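Local coordinates for protein Avidin/streptavidin (Shewanella denitrificans, PDB 3SZH) that probably binds biotin with high affinity, as a dimeric member of the avidin family, at residues 103-106 with 107-111. Residues are numbered along the deposited sequence; the frame is centred on the assembly and turned at random.
Sequences GSSS and PSQIL
The amide oxygen of Gln109 reaches back across the turn and takes two backbone N-H groups. Ser105 N lies 2.7 Å from Gln109 OE1, in the carbonyl plane, and its bond is nearly straight at 166°. Ser106 N lies 3.0 Å from the same Gln109 OE1 and comes in tilted from that plane. CG of Gln109 stands anti to its own carbonyl carbon (chi1 -68°) and the chain runs extended beyond it, which carries OE1 back to these donors. Ser104 CB lies against Gln109 OE1 at 3.5 Å. The 3-10 turn 107-109 begins here: Gln109 N bonds to Ser106 O at 2.9 Å. This is the loop between strands 92-101 and 111-119, the last two of the eight-stranded antiparallel avidin barrel. Ser104 OG bonds to Val101 O, and Ser104 also packs on Phe83 of the second subunit. The other end of the amide is held more loosely. Gln109 NE2 has a weak 3.4 Å bond to a water, which also bonds to Gly103 O and Ser105 OG. At the start of the turn, the hydroxyls of Ser106 and Ser108 share a hydrogen bond, Ser106 OG to Ser108 OG 2.8 Å; Ser108 itself is exposed to solvent.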
ATOM      1  N   GLY B 103      16.763  -4.250   1.950  1.00 12.19           N
ATOM      2  CA  GLY B 103      18.167  -4.029   1.608  1.00 13.14           C
ATOM      3  C   GLY B 103      18.386  -3.266   0.323  1.00 13.55           C
ATOM      4  O   GLY B 103      19.547  -3.109  -0.081  1.00 14.64           O
ATOM      5  N   SER B 104      17.321  -2.764  -0.306  1.00 13.16           N
ATOM      6  CA  SER B 104      17.484  -1.994  -1.537  1.00 14.39           C
ATOM      7  C   SER B 104      18.254  -0.697  -1.296  1.00 15.32           C
ATOM      8  O   SER B 104      18.265  -0.160  -0.190  1.00 16.58           O
ATOM      9  CB  SER B 104      16.134  -1.671  -2.165  1.00 14.22           C
ATOM     10  OG  SER B 104      15.485  -2.853  -2.618  1.00 14.59           O
ATOM     11  N   SER B 105      18.898  -0.205  -2.349  1.00 16.11           N
ATOM     12  CA  SER B 105      19.667   1.043  -2.256  1.00 17.52           C
ATOM     13  C   SER B 105      19.281   2.069  -3.305  1.00 17.89           C
ATOM     14  O   SER B 105      19.687   3.227  -3.199  1.00 18.66           O
ATOM     15  CB  SER B 105      21.175   0.781  -2.328  1.00 18.50           C
ATOM     16  OG  SER B 105      21.468   0.027  -3.476  1.00 19.84           O
ATOM     17  N   SER B 106      18.490   1.655  -4.297  1.00 17.37           N
ATOM     18  CA  SER B 106      18.092   2.521  -5.404  1.00 18.05           C
ATOM     19  C   SER B 106      16.614   2.339  -5.766  1.00 17.56           C
ATOM     20  O   SER B 106      16.125   1.214  -5.785  1.00 16.19           O
ATOM     21  CB  SER B 106      18.960   2.236  -6.634  1.00 18.75           C
ATOM     22  OG  SER B 106      18.487   2.953  -7.755  1.00 21.98           O
ATOM     23  N   PRO B 107      15.913   3.445  -6.071  1.00 18.13           N
ATOM     24  CA  PRO B 107      14.527   3.331  -6.548  1.00 18.32           C
ATOM     25  C   PRO B 107      14.387   2.431  -7.774  1.00 17.40           C
ATOM     26  O   PRO B 107      13.318   1.860  -7.986  1.00 16.86           O
ATOM     27  CB  PRO B 107      14.152   4.770  -6.907  1.00 19.88           C
ATOM     28  CG  PRO B 107      15.103   5.618  -6.159  1.00 20.58           C
ATOM     29  CD  PRO B 107      16.351   4.847  -5.993  1.00 19.06           C
ATOM     30  N   SER B 108      15.442   2.320  -8.587  1.00 17.76           N
ATOM     31  CA  SER B 108      15.422   1.454  -9.765  1.00 17.83           C
ATOM     32  C   SER B 108      15.230  -0.022  -9.405  1.00 17.59           C
ATOM     33  O   SER B 108      14.860  -0.829 -10.265  1.00 19.05           O
ATOM     34  CB  SER B 108      16.714   1.627 -10.579  1.00 18.80           C
ATOM     35  OG  SER B 108      17.853   1.206  -9.847  1.00 20.54           O
ATOM     36  N   GLN B 109      15.480  -0.376  -8.140  1.00 15.35           N
ATOM     37  CA  GLN B 109      15.320  -1.761  -7.690  1.00 15.13           C
ATOM     38  C   GLN B 109      13.880  -2.117  -7.312  1.00 14.43           C
ATOM     39  O   GLN B 109      13.594  -3.278  -7.048  1.00 15.59           O
ATOM     40  CB  GLN B 109      16.253  -2.053  -6.515  1.00 14.82           C
ATOM     41  CG  GLN B 109      17.720  -2.061  -6.882  1.00 15.71           C
ATOM     42  CD  GLN B 109      18.572  -2.140  -5.655  1.00 17.11           C
ATOM     43  OE1 GLN B 109      18.414  -1.339  -4.751  1.00 17.46           O
ATOM     44  NE2 GLN B 109      19.462  -3.128  -5.596  1.00 21.17           N
ATOM     45  N   ILE B 110      12.994  -1.122  -7.284  1.00 14.25           N
ATOM     46  CA  ILE B 110      11.579  -1.366  -6.989  1.00 14.29           C
ATOM     47  C   ILE B 110      10.926  -1.890  -8.260  1.00 14.85           C
ATOM     48  O   ILE B 110      11.009  -1.253  -9.312  1.00 16.53           O
ATOM     49  CB  ILE B 110      10.911  -0.089  -6.453  1.00 14.19           C
ATOM     50  CG1 ILE B 110      11.532   0.311  -5.107  1.00 14.92           C
ATOM     51  CG2 ILE B 110       9.415  -0.302  -6.314  1.00 14.24           C
ATOM     52  CD1 ILE B 110      11.098   1.673  -4.617  1.00 16.32           C
ATOM     53  N   LEU B 111      10.416  -3.114  -8.188  1.00 14.45           N
ATOM     54  CA  LEU B 111       9.830  -3.769  -9.347  1.00 14.66           C
ATOM     55  C   LEU B 111       8.387  -3.308  -9.497  1.00 14.05           C
ATOM     56  O   LEU B 111       7.697  -3.040  -8.512  1.00 13.38           O
ATOM     57  CB  LEU B 111       9.887  -5.291  -9.190  1.00 16.23           C
ATOM     58  CG  LEU B 111      11.283  -5.910  -9.012  1.00 19.08           C
ATOM     59  CD1 LEU B 111      11.208  -7.425  -8.942  1.00 22.46           C
ATOM     60  CD2 LEU B 111      12.240  -5.477 -10.120  1.00 22.07           C
TER
HETATM   61  O   HOH W   1      21.100  -2.726  -2.687  1.00 35.10           O
HETATM   62  O   HOH W   2      13.332  -3.093  -4.246  1.00 14.98           O